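Local coordinates for CRISPR-associated protein CasA/Cse1 (PDB 4AN8) that forms part of the Cascade ribonucleoprotein complex of type I-E CRISPR immunity, an adaptive defence that targets invading nucleic acids such as those of viruses and plasmids, at residues T47-E53 against D357-E361; T239-Y245 against H277-M281; V282-L286 against D306-M310. All coordinates share one frame; numbering follows the deposited sequence.

Contact 1. Residues T47-E53 against D357-E361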
ATOM      1  N   THR A  47      -3.617  11.409  -7.026  1.00 22.81           N
ATOM      2  CA  THR A  47      -2.374  12.002  -6.601  1.00 22.81           C
ATOM      3  C   THR A  47      -1.216  11.229  -7.208  1.00 22.81           C
ATOM      4  O   THR A  47      -1.314  10.020  -7.409  1.00 22.81           O
ATOM      5  CB  THR A  47      -2.268  12.002  -5.042  1.00 22.54           C
ATOM      6  OG1 THR A  47      -0.920  12.289  -4.659  1.00 22.54           O
ATOM      7  CG2 THR A  47      -2.690  10.629  -4.470  1.00 22.54           C
ATOM      8  N   PRO A  48      -0.114  11.920  -7.517  1.00 25.55           N
ATOM      9  CA  PRO A  48       1.069  11.186  -7.965  1.00 25.55           C
ATOM     10  C   PRO A  48       1.668  10.313  -6.857  1.00 25.55           C
ATOM     11  O   PRO A  48       2.283   9.294  -7.154  1.00 25.55           O
ATOM     12  CB  PRO A  48       2.050  12.297  -8.370  1.00 27.06           C
ATOM     13  CG  PRO A  48       1.595  13.504  -7.642  1.00 27.06           C
ATOM     14  CD  PRO A  48       0.093  13.377  -7.508  1.00 27.06           C
ATOM     15  N   SER A  49       1.480  10.698  -5.599  1.00 18.33           N
ATOM     16  CA  SER A  49       1.990   9.907  -4.478  1.00 18.33           C
ATOM     17  C   SER A  49       1.102   8.758  -4.006  1.00 18.33           C
ATOM     18  O   SER A  49      -0.003   8.976  -3.500  1.00 18.33           O
ATOM     19  CB  SER A  49       2.210  10.795  -3.272  1.00 18.23           C
ATOM     20  OG  SER A  49       2.452   9.949  -2.189  1.00 18.23           O
ATOM     21  N   PRO A  50       1.606   7.528  -4.110  1.00 19.34           N
ATOM     22  CA  PRO A  50       0.830   6.381  -3.617  1.00 19.34           C
ATOM     23  C   PRO A  50       0.619   6.410  -2.089  1.00 19.34           C
ATOM     24  O   PRO A  50      -0.361   5.823  -1.600  1.00 19.34           O
ATOM     25  CB  PRO A  50       1.677   5.166  -4.033  1.00 18.60           C
ATOM     26  CG  PRO A  50       2.624   5.701  -5.147  1.00 18.60           C
ATOM     27  CD  PRO A  50       2.865   7.138  -4.773  1.00 18.60           C
ATOM     28  N   LEU A  51       1.516   7.065  -1.348  1.00 18.57           N
ATOM     29  CA  LEU A  51       1.350   7.189   0.097  1.00 18.57           C
ATOM     30  C   LEU A  51       0.189   8.142   0.389  1.00 18.57           C
ATOM     31  O   LEU A  51      -0.626   7.878   1.259  1.00 18.57           O
ATOM     32  CB  LEU A  51       2.639   7.685   0.770  1.00 16.83           C
ATOM     33  CG  LEU A  51       3.923   6.883   0.467  1.00 16.83           C
ATOM     34  CD1 LEU A  51       5.065   7.346   1.386  1.00 16.83           C
ATOM     35  CD2 LEU A  51       3.707   5.347   0.548  1.00 16.83           C
ATOM     36  N   GLU A  52       0.131   9.250  -0.337  1.00 20.61           N
ATOM     37  CA  GLU A  52      -0.984  10.185  -0.230  1.00 20.61           C
ATOM     38  C   GLU A  52      -2.306   9.496  -0.490  1.00 20.61           C
ATOM     39  O   GLU A  52      -3.254   9.641   0.272  1.00 20.61           O
ATOM     40  CB  GLU A  52      -0.826  11.351  -1.212  1.00 36.50           C
ATOM     41  CG  GLU A  52      -0.231  12.585  -0.606  1.00 36.50           C
ATOM     42  CD  GLU A  52      -0.146  13.777  -1.582  1.00 36.50           C
ATOM     43  OE1 GLU A  52      -0.811  13.770  -2.649  1.00 36.50           O
ATOM     44  OE2 GLU A  52       0.592  14.733  -1.282  1.00 36.50           O
ATOM     45  N   GLU A  53      -2.370   8.741  -1.576  1.00 19.37           N
ATOM     46  CA  GLU A  53      -3.589   8.022  -1.908  1.00 19.37           C
ATOM     47  C   GLU A  53      -3.990   7.086  -0.760  1.00 19.37           C
ATOM     48  O   GLU A  53      -5.167   7.012  -0.395  1.00 19.37           O
ATOM     49  CB  GLU A  53      -3.391   7.228  -3.196  1.00 28.61           C
ATOM     50  CG  GLU A  53      -4.616   6.466  -3.690  1.00 28.61           C
ATOM     51  CD  GLU A  53      -4.343   5.780  -5.043  1.00 28.61           C
ATOM     52  OE1 GLU A  53      -3.264   6.018  -5.613  1.00 28.61           O
ATOM     53  OE2 GLU A  53      -5.181   4.989  -5.533  1.00 28.61           O
ATOM     54  N   ASP A 357      11.981   3.427  -2.227  1.00 32.38           N
ATOM     55  CA  ASP A 357      11.065   3.612  -3.343  1.00 32.38           C
ATOM     56  C   ASP A 357       9.626   3.620  -2.848  1.00 32.38           C
ATOM     57  O   ASP A 357       9.317   3.128  -1.756  1.00 32.38           O
ATOM     58  CB  ASP A 357      11.264   2.497  -4.381  1.00 44.26           C
ATOM     59  CG  ASP A 357      10.689   2.847  -5.757  1.00 44.26           C
ATOM     60  OD1 ASP A 357      10.574   4.047  -6.097  1.00 44.26           O
ATOM     61  OD2 ASP A 357      10.358   1.901  -6.517  1.00 44.26           O
ATOM     62  N   ILE A 358       8.753   4.170  -3.677  1.00 30.78           N
ATOM     63  CA  ILE A 358       7.345   4.270  -3.373  1.00 30.78           C
ATOM     64  C   ILE A 358       6.599   3.784  -4.608  1.00 30.78           C
ATOM     65  O   ILE A 358       6.904   4.187  -5.718  1.00 30.78           O
ATOM     66  CB  ILE A 358       7.036   5.712  -2.967  1.00 30.18           C
ATOM     67  CG1 ILE A 358       7.448   5.904  -1.515  1.00 30.18           C
ATOM     68  CG2 ILE A 358       5.617   6.048  -3.122  1.00 30.18           C
ATOM     69  CD1 ILE A 358       7.771   7.308  -1.186  1.00 30.18           C
ATOM     70  N   ARG A 359       5.657   2.869  -4.425  1.00 25.61           N
ATOM     71  CA  ARG A 359       5.066   2.185  -5.567  1.00 25.61           C
ATOM     72  C   ARG A 359       3.553   2.081  -5.510  1.00 25.61           C
ATOM     73  O   ARG A 359       2.975   1.889  -4.432  1.00 25.61           O
ATOM     74  CB  ARG A 359       5.677   0.786  -5.721  1.00 50.43           C
ATOM     75  CG  ARG A 359       6.873   0.766  -6.648  1.00 50.43           C
ATOM     76  CD  ARG A 359       7.777  -0.437  -6.447  1.00 50.43           C
ATOM     77  NE  ARG A 359       7.093  -1.722  -6.595  1.00 50.43           N
ATOM     78  CZ  ARG A 359       7.658  -2.889  -6.291  1.00 50.43           C
ATOM     79  NH1 ARG A 359       8.912  -2.904  -5.846  1.00 50.43           N
ATOM     80  NH2 ARG A 359       6.987  -4.030  -6.433  1.00 50.43           N
ATOM     81  N   ARG A 360       2.945   2.202  -6.692  1.00 25.43           N
ATOM     82  CA  ARG A 360       1.536   1.960  -6.928  1.00 25.43           C
ATOM     83  C   ARG A 360       1.405   0.814  -7.934  1.00 25.43           C
ATOM     84  O   ARG A 360       1.852   0.918  -9.073  1.00 25.43           O
ATOM     85  CB  ARG A 360       0.858   3.228  -7.465  1.00 31.01           C
ATOM     86  CG  ARG A 360      -0.549   3.026  -8.050  1.00 31.01           C
ATOM     87  CD  ARG A 360      -1.440   4.293  -7.930  1.00 31.01           C
ATOM     88  NE  ARG A 360      -0.666   5.512  -8.128  1.00 31.01           N
ATOM     89  CZ  ARG A 360      -0.720   6.599  -7.363  1.00 31.01           C
ATOM     90  NH1 ARG A 360      -1.522   6.678  -6.326  1.00 31.01           N
ATOM     91  NH2 ARG A 360       0.052   7.626  -7.653  1.00 31.01           N
ATOM     92  N   GLU A 361       0.802  -0.292  -7.521  1.00 26.09           N
ATOM     93  CA  GLU A 361       0.542  -1.359  -8.481  1.00 26.09           C
ATOM     94  C   GLU A 361      -0.948  -1.603  -8.708  1.00 26.09           C
ATOM     95  O   GLU A 361      -1.746  -1.488  -7.797  1.00 26.09           O
ATOM     96  CB  GLU A 361       1.280  -2.635  -8.099  1.00 42.59           C
ATOM     97  CG  GLU A 361       2.575  -2.738  -8.841  1.00 42.59           C
ATOM     98  CD  GLU A 361       3.626  -3.483  -8.081  1.00 42.59           C
ATOM     99  OE1 GLU A 361       3.311  -4.575  -7.542  1.00 42.59           O
ATOM    100  OE2 GLU A 361       4.769  -2.966  -8.027  1.00 42.59           O
TER
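Arg-360 NH2 reaches the turn before helix 50-67, lying 2.8 Å from Thr-47 O, but the N-H...O angle of 123° makes this a weak hydrogen bond. Pro-48 O stands equally close to NH2, at an angle too poor for a bond. The contact sets the N-terminal end of that helix against strand 354-364, an outer strand of a three-stranded antiparallel sheet. Arg-360 gets there with CG anti to its backbone N (chi1 167°) and a bend at chi3, which lays the guanidinium beneath the Pro-50 ring: Pro-50 CG sits over the centre of one face, 4.0 Å above the plane. At the edge comes Glu-53, its extended chain crossing the arginine at about a right angle. An ion pair between the two is plausible, yet the modelled separation of the Glu-53 and Arg-360 end groups is impossibly short and the exact placement doubtful. Glu-53 OE2 has a second cation in Arg-344 of the adjoining strand.

The apolar half centres on Ile-358, whose two branches divide the work. CG2 presses on Pro-50 CD at 3.4 Å, tighter than usual for carbons, while CD1 meets Leu-51 CD1 at 3.7 Å. Arg-359, with CB directed away from the helix, instead grips Glu-361 side-on and reaches Ser-298 O. The approach to the helix is shaped by two local motifs: an ST turn, in which Thr-47 OG1 accepts from Ser-49 N, and an N-cap, in which Ser-49 OG receives Glu-52 N at 3.1 Å and a nearly straight 176°.

Contact 2. Residues T239-Y245 against H277-M281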
ATOM      1  N   THR A 239      -3.859  -1.460  18.319  1.00 18.24           N
ATOM      2  CA  THR A 239      -5.072  -2.193  18.015  1.00 18.24           C
ATOM      3  C   THR A 239      -6.217  -1.218  17.843  1.00 18.24           C
ATOM      4  O   THR A 239      -6.118  -0.069  18.254  1.00 18.24           O
ATOM      5  CB  THR A 239      -5.412  -3.189  19.155  1.00 21.94           C
ATOM      6  OG1 THR A 239      -6.537  -3.974  18.763  1.00 21.94           O
ATOM      7  CG2 THR A 239      -5.734  -2.448  20.490  1.00 21.94           C
ATOM      8  N   GLY A 240      -7.318  -1.669  17.264  1.00 27.10           N
ATOM      9  CA  GLY A 240      -8.421  -0.768  16.976  1.00 27.10           C
ATOM     10  C   GLY A 240      -8.264  -0.203  15.578  1.00 27.10           C
ATOM     11  O   GLY A 240      -7.304   0.516  15.294  1.00 27.10           O
ATOM     12  N   ARG A 241      -9.206  -0.527  14.698  1.00 21.82           N
ATOM     13  CA  ARG A 241      -9.076  -0.179  13.291  1.00 21.82           C
ATOM     14  C   ARG A 241      -8.851   1.320  13.061  1.00 21.82           C
ATOM     15  O   ARG A 241      -7.904   1.707  12.387  1.00 21.82           O
ATOM     16  CB  ARG A 241     -10.276  -0.664  12.478  1.00 16.48           C
ATOM     17  CG  ARG A 241     -10.100  -0.469  10.965  1.00 16.48           C
ATOM     18  CD  ARG A 241     -11.355  -0.876  10.224  1.00 16.48           C
ATOM     19  NE  ARG A 241     -11.691  -2.273  10.477  1.00 16.48           N
ATOM     20  CZ  ARG A 241     -12.763  -2.882   9.997  1.00 16.48           C
ATOM     21  NH1 ARG A 241     -13.623  -2.224   9.202  1.00 16.48           N
ATOM     22  NH2 ARG A 241     -12.965  -4.157  10.295  1.00 16.48           N
ATOM     23  N   THR A 242      -9.717   2.164  13.608  1.00 14.96           N
ATOM     24  CA  THR A 242      -9.598   3.584  13.327  1.00 14.96           C
ATOM     25  C   THR A 242      -8.514   4.225  14.153  1.00 14.96           C
ATOM     26  O   THR A 242      -7.987   5.276  13.772  1.00 14.96           O
ATOM     27  CB  THR A 242     -10.925   4.334  13.500  1.00 19.89           C
ATOM     28  OG1 THR A 242     -11.240   4.441  14.891  1.00 19.89           O
ATOM     29  CG2 THR A 242     -12.026   3.579  12.786  1.00 19.89           C
ATOM     30  N   ARG A 243      -8.165   3.605  15.279  1.00 19.05           N
ATOM     31  CA  ARG A 243      -7.064   4.131  16.093  1.00 19.05           C
ATOM     32  C   ARG A 243      -5.788   3.918  15.285  1.00 19.05           C
ATOM     33  O   ARG A 243      -4.942   4.778  15.191  1.00 19.05           O
ATOM     34  CB  ARG A 243      -6.979   3.417  17.462  1.00 21.20           C
ATOM     35  CG  ARG A 243      -5.728   3.756  18.262  1.00 21.20           C
ATOM     36  CD  ARG A 243      -5.664   3.020  19.638  1.00 21.20           C
ATOM     37  NE  ARG A 243      -6.821   3.327  20.488  1.00 21.20           N
ATOM     38  CZ  ARG A 243      -7.794   2.451  20.753  1.00 21.20           C
ATOM     39  NH1 ARG A 243      -7.759   1.206  20.270  1.00 21.20           N
ATOM     40  NH2 ARG A 243      -8.804   2.807  21.521  1.00 21.20           N
ATOM     41  N   VAL A 244      -5.665   2.749  14.692  1.00 16.51           N
ATOM     42  CA  VAL A 244      -4.537   2.487  13.816  1.00 16.51           C
ATOM     43  C   VAL A 244      -4.532   3.323  12.519  1.00 16.51           C
ATOM     44  O   VAL A 244      -3.501   3.834  12.149  1.00 16.51           O
ATOM     45  CB  VAL A 244      -4.359   0.989  13.579  1.00 14.78           C
ATOM     46  CG1 VAL A 244      -3.224   0.731  12.569  1.00 14.78           C
ATOM     47  CG2 VAL A 244      -4.034   0.328  14.917  1.00 14.78           C
ATOM     48  N   TYR A 245      -5.683   3.499  11.875  1.00 19.31           N
ATOM     49  CA  TYR A 245      -5.805   4.384  10.700  1.00 19.31           C
ATOM     50  C   TYR A 245      -5.373   5.824  10.988  1.00 19.31           C
ATOM     51  O   TYR A 245      -4.945   6.556  10.092  1.00 19.31           O
ATOM     52  CB  TYR A 245      -7.264   4.442  10.224  1.00 17.81           C
ATOM     53  CG  TYR A 245      -7.742   3.256   9.404  1.00 17.81           C
ATOM     54  CD1 TYR A 245      -6.905   2.155   9.135  1.00 17.81           C
ATOM     55  CD2 TYR A 245      -9.037   3.234   8.905  1.00 17.81           C
ATOM     56  CE1 TYR A 245      -7.358   1.090   8.377  1.00 17.81           C
ATOM     57  CE2 TYR A 245      -9.499   2.174   8.143  1.00 17.81           C
ATOM     58  CZ  TYR A 245      -8.666   1.113   7.878  1.00 17.81           C
ATOM     59  OH  TYR A 245      -9.164   0.074   7.131  1.00 17.81           O
ATOM     60  N   HIS A 277      -4.152  -7.296  16.628  1.00 26.53           N
ATOM     61  CA  HIS A 277      -4.744  -6.561  15.515  1.00 26.53           C
ATOM     62  C   HIS A 277      -3.925  -6.580  14.227  1.00 26.53           C
ATOM     63  O   HIS A 277      -2.737  -6.307  14.224  1.00 26.53           O
ATOM     64  CB  HIS A 277      -4.985  -5.109  15.935  1.00 27.77           C
ATOM     65  CG  HIS A 277      -5.494  -4.235  14.830  1.00 27.77           C
ATOM     66  ND1 HIS A 277      -6.831  -4.139  14.511  1.00 27.77           N
ATOM     67  CD2 HIS A 277      -4.842  -3.423  13.967  1.00 27.77           C
ATOM     68  CE1 HIS A 277      -6.982  -3.290  13.512  1.00 27.77           C
ATOM     69  NE2 HIS A 277      -5.790  -2.850  13.156  1.00 27.77           N
ATOM     70  N   ARG A 278      -4.581  -6.892  13.126  1.00 25.46           N
ATOM     71  CA  ARG A 278      -3.975  -6.771  11.807  1.00 25.46           C
ATOM     72  C   ARG A 278      -4.760  -5.728  11.036  1.00 25.46           C
ATOM     73  O   ARG A 278      -5.980  -5.781  10.971  1.00 25.46           O
ATOM     74  CB  ARG A 278      -4.019  -8.111  11.056  1.00 38.83           C
ATOM     75  CG  ARG A 278      -3.558  -8.037   9.601  1.00 38.83           C
ATOM     76  CD  ARG A 278      -3.425  -9.432   8.963  1.00 38.83           C
ATOM     77  NE  ARG A 278      -4.663 -10.209   9.072  1.00 38.83           N
ATOM     78  CZ  ARG A 278      -5.431 -10.528   8.037  1.00 38.83           C
ATOM     79  NH1 ARG A 278      -5.070 -10.157   6.821  1.00 38.83           N
ATOM     80  NH2 ARG A 278      -6.542 -11.227   8.210  1.00 38.83           N
ATOM     81  N   ASP A 279      -4.058  -4.764  10.469  1.00 24.57           N
ATOM     82  CA  ASP A 279      -4.709  -3.732   9.670  1.00 24.57           C
ATOM     83  C   ASP A 279      -5.451  -4.386   8.484  1.00 24.57           C
ATOM     84  O   ASP A 279      -4.947  -5.306   7.851  1.00 24.57           O
ATOM     85  CB  ASP A 279      -3.663  -2.706   9.203  1.00 21.76           C
ATOM     86  CG  ASP A 279      -4.278  -1.521   8.502  1.00 21.76           C
ATOM     87  OD1 ASP A 279      -4.758  -1.723   7.367  1.00 21.76           O
ATOM     88  OD2 ASP A 279      -4.252  -0.390   9.055  1.00 21.76           O
ATOM     89  N   PRO A 280      -6.679  -3.933   8.211  1.00 18.55           N
ATOM     90  CA  PRO A 280      -7.484  -4.491   7.112  1.00 18.55           C
ATOM     91  C   PRO A 280      -6.764  -4.450   5.761  1.00 18.55           C
ATOM     92  O   PRO A 280      -7.054  -5.276   4.907  1.00 18.55           O
ATOM     93  CB  PRO A 280      -8.693  -3.552   7.061  1.00 19.75           C
ATOM     94  CG  PRO A 280      -8.837  -3.057   8.477  1.00 19.75           C
ATOM     95  CD  PRO A 280      -7.418  -2.935   9.006  1.00 19.75           C
ATOM     96  N   MET A 281      -5.855  -3.504   5.546  1.00 15.47           N
ATOM     97  CA  MET A 281      -5.229  -3.407   4.232  1.00 15.77           C
ATOM     98  C   MET A 281      -3.980  -4.275   4.102  1.00 15.24           C
ATOM     99  O   MET A 281      -3.333  -4.317   3.046  1.00 16.11           O
ATOM    100  CB  MET A 281      -4.930  -1.957   3.889  1.00 21.12           C
ATOM    101  CG  MET A 281      -6.201  -1.156   3.584  1.00 21.12           C
ATOM    102  SD  MET A 281      -5.836   0.611   3.429  1.00 21.12           S
ATOM    103  CE  MET A 281      -7.498   1.269   3.170  1.00 21.12           C
TER
HETATM  104  O   HOH W   1      -5.832  -6.410  19.172  1.00 54.65           O
HETATM  105  O   HOH W   2      -6.201  -0.649  11.306  1.00 54.65           O
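Thr-239 meets His-277 first, its OG1 standing 3.4 Å from His-277 CB; water 1 joins the same OG1 to His-277 N, accepting from that backbone amide. Thr-239 O is turned to its own segment and receives Arg-243 NH1. At the N-cap, Gly-240 lays its backbone N over one face of the imidazole, 3.7 Å above the plane and offset toward the rim. Arg-241 follows, its CG, CD and NE running past Pro-280 CG, the closest being NE at 3.6 Å; a bend at chi3 (-59°) takes the guanidinium on to the carbonyls of Val-208 and Pro-209. Arg-241 O accepts a hydrogen bond from water 2, which also bonds His-277 NE2 at 2.9 Å, from the edge and in the plane of the ring, and donates weakly to Asp-279 OD2. No direct hydrogen bond crosses between the segments, so the polar link is made by water.

Val-244 splits its methyls: CG2 lies 4.0 Å from His-277 CD2, oblique to the ring, and CG1 lies beside Asp-279 OD2. Tyr-245 turns its ring edge to that carboxylate, with CE1 3.5 Å from Asp-279 OD2, an approach in which the slightly positive ring hydrogens would suit the anion. OD2 also forms a salt bridge with Arg-58 of helix 50-67. The phenol OH ends 3.4 Å from Pro-280 CG. The short helix 241-245 and its N-cap pack on a loop in which His-277 is followed by an Asx turn, Asp-279 OD1 accepting from Met-281 N through its anti lone pair.

Contact 3. Residues V282-L286 against D306-M310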
ATOM      1  N   VAL A 282      -3.650  -4.984   5.179  1.00 18.33           N
ATOM      2  CA  VAL A 282      -2.385  -5.682   5.249  1.00 17.96           C
ATOM      3  C   VAL A 282      -2.585  -7.181   5.132  1.00 18.88           C
ATOM      4  O   VAL A 282      -3.486  -7.733   5.749  1.00 19.65           O
ATOM      5  CB  VAL A 282      -1.672  -5.353   6.581  1.00 17.25           C
ATOM      6  CG1 VAL A 282      -0.480  -6.266   6.803  1.00 17.25           C
ATOM      7  CG2 VAL A 282      -1.285  -3.879   6.619  1.00 17.25           C
ATOM      8  N   ALA A 283      -1.743  -7.839   4.338  1.00 16.12           N
ATOM      9  CA  ALA A 283      -1.778  -9.283   4.152  1.00 16.79           C
ATOM     10  C   ALA A 283      -0.554  -9.959   4.782  1.00 17.20           C
ATOM     11  O   ALA A 283       0.455  -9.319   5.060  1.00 17.27           O
ATOM     12  CB  ALA A 283      -1.845  -9.603   2.710  1.00 16.40           C
ATOM     13  N   GLN A 284      -0.635 -11.261   5.017  1.00 25.26           N
ATOM     14  CA  GLN A 284       0.483 -11.949   5.647  1.00 24.47           C
ATOM     15  C   GLN A 284       0.804 -13.257   4.942  1.00 23.76           C
ATOM     16  O   GLN A 284      -0.037 -13.818   4.219  1.00 25.42           O
ATOM     17  CB  GLN A 284       0.223 -12.173   7.139  1.00 39.07           C
ATOM     18  CG  GLN A 284       0.383 -10.914   7.994  1.00 39.07           C
ATOM     19  CD  GLN A 284       0.078 -11.160   9.469  1.00 39.07           C
ATOM     20  OE1 GLN A 284      -0.854 -11.888   9.808  1.00 39.07           O
ATOM     21  NE2 GLN A 284       0.882 -10.565  10.353  1.00 39.07           N
ATOM     22  N   ARG A 285       2.032 -13.715   5.162  1.00 25.36           N
ATOM     23  CA  ARG A 285       2.551 -14.930   4.561  0.50 25.36           C
ATOM     24  C   ARG A 285       3.453 -15.632   5.588  1.00 25.36           C
ATOM     25  O   ARG A 285       3.899 -15.005   6.569  1.00 25.36           O
ATOM     26  CB  ARG A 285       3.342 -14.540   3.310  0.50 35.55           C
ATOM     27  CG  ARG A 285       4.027 -15.669   2.612  0.50 35.55           C
ATOM     28  CD  ARG A 285       5.339 -15.238   1.954  0.50 35.55           C
ATOM     29  NE  ARG A 285       6.064 -16.410   1.471  0.50 35.55           N
ATOM     30  CZ  ARG A 285       6.392 -16.628   0.204  0.50 35.55           C
ATOM     31  NH1 ARG A 285       6.095 -15.736  -0.734  0.50 35.55           N
ATOM     32  NH2 ARG A 285       7.033 -17.741  -0.124  0.50 35.55           N
ATOM     33  N   LEU A 286       3.749 -16.905   5.379  1.00 35.99           N
ATOM     34  CA  LEU A 286       4.719 -17.590   6.243  1.00 35.99           C
ATOM     35  C   LEU A 286       6.122 -17.500   5.647  1.00 35.99           C
ATOM     36  O   LEU A 286       6.280 -17.546   4.433  1.00 35.99           O
ATOM     37  CB  LEU A 286       4.348 -19.061   6.427  1.00 37.30           C
ATOM     38  CG  LEU A 286       3.059 -19.345   7.216  1.00 37.30           C
ATOM     39  CD1 LEU A 286       2.863 -20.832   7.411  1.00 37.30           C
ATOM     40  CD2 LEU A 286       3.084 -18.618   8.556  1.00 37.30           C
ATOM     41  N   ASP A 306       3.940 -12.999  -4.462  1.00 25.64           N
ATOM     42  CA  ASP A 306       3.485 -13.378  -3.130  1.00 25.64           C
ATOM     43  C   ASP A 306       1.983 -13.667  -3.065  1.00 25.64           C
ATOM     44  O   ASP A 306       1.470 -13.941  -1.980  1.00 25.64           O
ATOM     45  CB  ASP A 306       3.842 -12.285  -2.109  1.00 35.34           C
ATOM     46  CG  ASP A 306       5.331 -12.147  -1.905  1.00 35.34           C
ATOM     47  OD1 ASP A 306       6.004 -13.168  -1.704  1.00 35.34           O
ATOM     48  OD2 ASP A 306       5.850 -11.017  -1.977  1.00 35.34           O
ATOM     49  N   PHE A 307       1.273 -13.584  -4.188  1.00 30.41           N
ATOM     50  CA  PHE A 307      -0.189 -13.702  -4.148  1.00 30.41           C
ATOM     51  C   PHE A 307      -0.748 -15.079  -3.709  1.00 30.41           C
ATOM     52  O   PHE A 307      -1.885 -15.145  -3.236  1.00 30.41           O
ATOM     53  CB  PHE A 307      -0.858 -13.289  -5.467  1.00 19.55           C
ATOM     54  CG  PHE A 307      -0.961 -11.792  -5.684  1.00 19.55           C
ATOM     55  CD1 PHE A 307      -0.511 -10.886  -4.725  1.00 19.55           C
ATOM     56  CD2 PHE A 307      -1.521 -11.294  -6.862  1.00 19.55           C
ATOM     57  CE1 PHE A 307      -0.615  -9.531  -4.946  1.00 19.55           C
ATOM     58  CE2 PHE A 307      -1.633  -9.952  -7.089  1.00 19.55           C
ATOM     59  CZ  PHE A 307      -1.193  -9.059  -6.134  1.00 19.55           C
ATOM     60  N   SER A 308       0.001 -16.168  -3.879  1.00 24.47           N
ATOM     61  CA  SER A 308      -0.482 -17.474  -3.411  1.00 24.47           C
ATOM     62  C   SER A 308      -0.071 -17.721  -1.958  1.00 24.47           C
ATOM     63  O   SER A 308      -0.781 -18.387  -1.214  1.00 24.47           O
ATOM     64  CB  SER A 308       0.043 -18.603  -4.300  1.00 40.10           C
ATOM     65  OG  SER A 308       1.455 -18.678  -4.212  1.00 40.10           O
ATOM     66  N   ALA A 309       1.062 -17.157  -1.558  1.00 23.18           N
ATOM     67  CA  ALA A 309       1.537 -17.292  -0.195  1.00 23.18           C
ATOM     68  C   ALA A 309       0.681 -16.514   0.823  1.00 23.18           C
ATOM     69  O   ALA A 309       0.738 -16.805   2.014  1.00 23.18           O
ATOM     70  CB  ALA A 309       3.001 -16.878  -0.085  1.00 18.37           C
ATOM     71  N   MET A 310      -0.108 -15.549   0.372  1.00 29.45           N
ATOM     72  CA  MET A 310      -0.960 -14.816   1.306  1.00 29.45           C
ATOM     73  C   MET A 310      -2.244 -15.609   1.650  1.00 29.45           C
ATOM     74  O   MET A 310      -2.902 -15.330   2.649  1.00 29.45           O
ATOM     75  CB  MET A 310      -1.305 -13.432   0.751  1.00 27.20           C
ATOM     76  CG  MET A 310      -2.281 -13.473  -0.389  1.00 27.20           C
ATOM     77  SD  MET A 310      -2.439 -11.890  -1.226  1.00 27.20           S
ATOM     78  CE  MET A 310      -3.590 -12.278  -2.539  1.00 27.20           C
TER
HETATM   79  O   HOH W   3       2.435 -18.515   3.616  1.00 54.65           O
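Gln-284 O receives the CA-H of Met-310, with the oxygen 3.2 Å from Met-310 CA and an angle of 155° at the hydrogen. This C-H...O contact joins strand 284-286 to the turn 306-310, whose last four residues have helical backbone angles without the regular bonds; the one bond in it, Met-310 N to Asp-306 O, is weak. Beside it, Ala-283 CB meets Met-310 CB at 4.3 Å. Met-310 CG lies between its own backbone N and carbonyl carbon, and the extended chain beyond it leads away from the strand to pack on Phe-192 of strand 191-195.

A second polar link is carried by water 3. It accepts from Leu-286 N at 2.7 Å and donates to Ala-309 O at 2.9 Å, so that an amide of the strand and a carbonyl of the turn satisfy each other through one molecule. On its other edge the strand pairs with 292-294, Arg-285 bonding through its backbone with Leu-293.

Charge enters through Arg-285, modelled in two conformers. In the one described here NH1 lies 2.7 Å from Asp-306 OD1, at the guanidinium edge, as a salt bridge. The angle of 117° makes its hydrogen-bond component weak, and the two flat groups stand 85° apart. NE is satisfied separately by Leu-286 O at 3.2 Å, almost exactly in the guanidinium plane. The methyl of Ala-309 lies over one guanidinium face, though its spacing from the arginine chain is doubtfully short. Asp-306 OD1 has a second cation in Arg-301. That salt bridge would favour the ionised carboxylate, and Arg-285, in this conformer, would add to the effect, while its less certain pairing supplements a join that the C-H...O contact and the water already make.

Contacts 2 and 3 follow directly along the chain, since 277-281 runs into 282-286, and they touch where Arg-278 CD packs 3.7 Å from Gln-284 OE1; their centres are 18 Å apart. Contact 1 touches neither, its nearest atoms being about 7 Å from each, with centres 20 Å from contact 2 and 21 Å from contact 3. Helix 50-67 still connects it to contact 2, through Arg-58. The three-stranded sheet connects it to contact 3: contact 1 uses outer strand 354-364, while Ala-283 and Met-310 lie on Phe-192 of the other outer strand. A bound acetate, probably from the crystallisation liquor, lies about 4 Å from the Leu-51 side chain in contact 1.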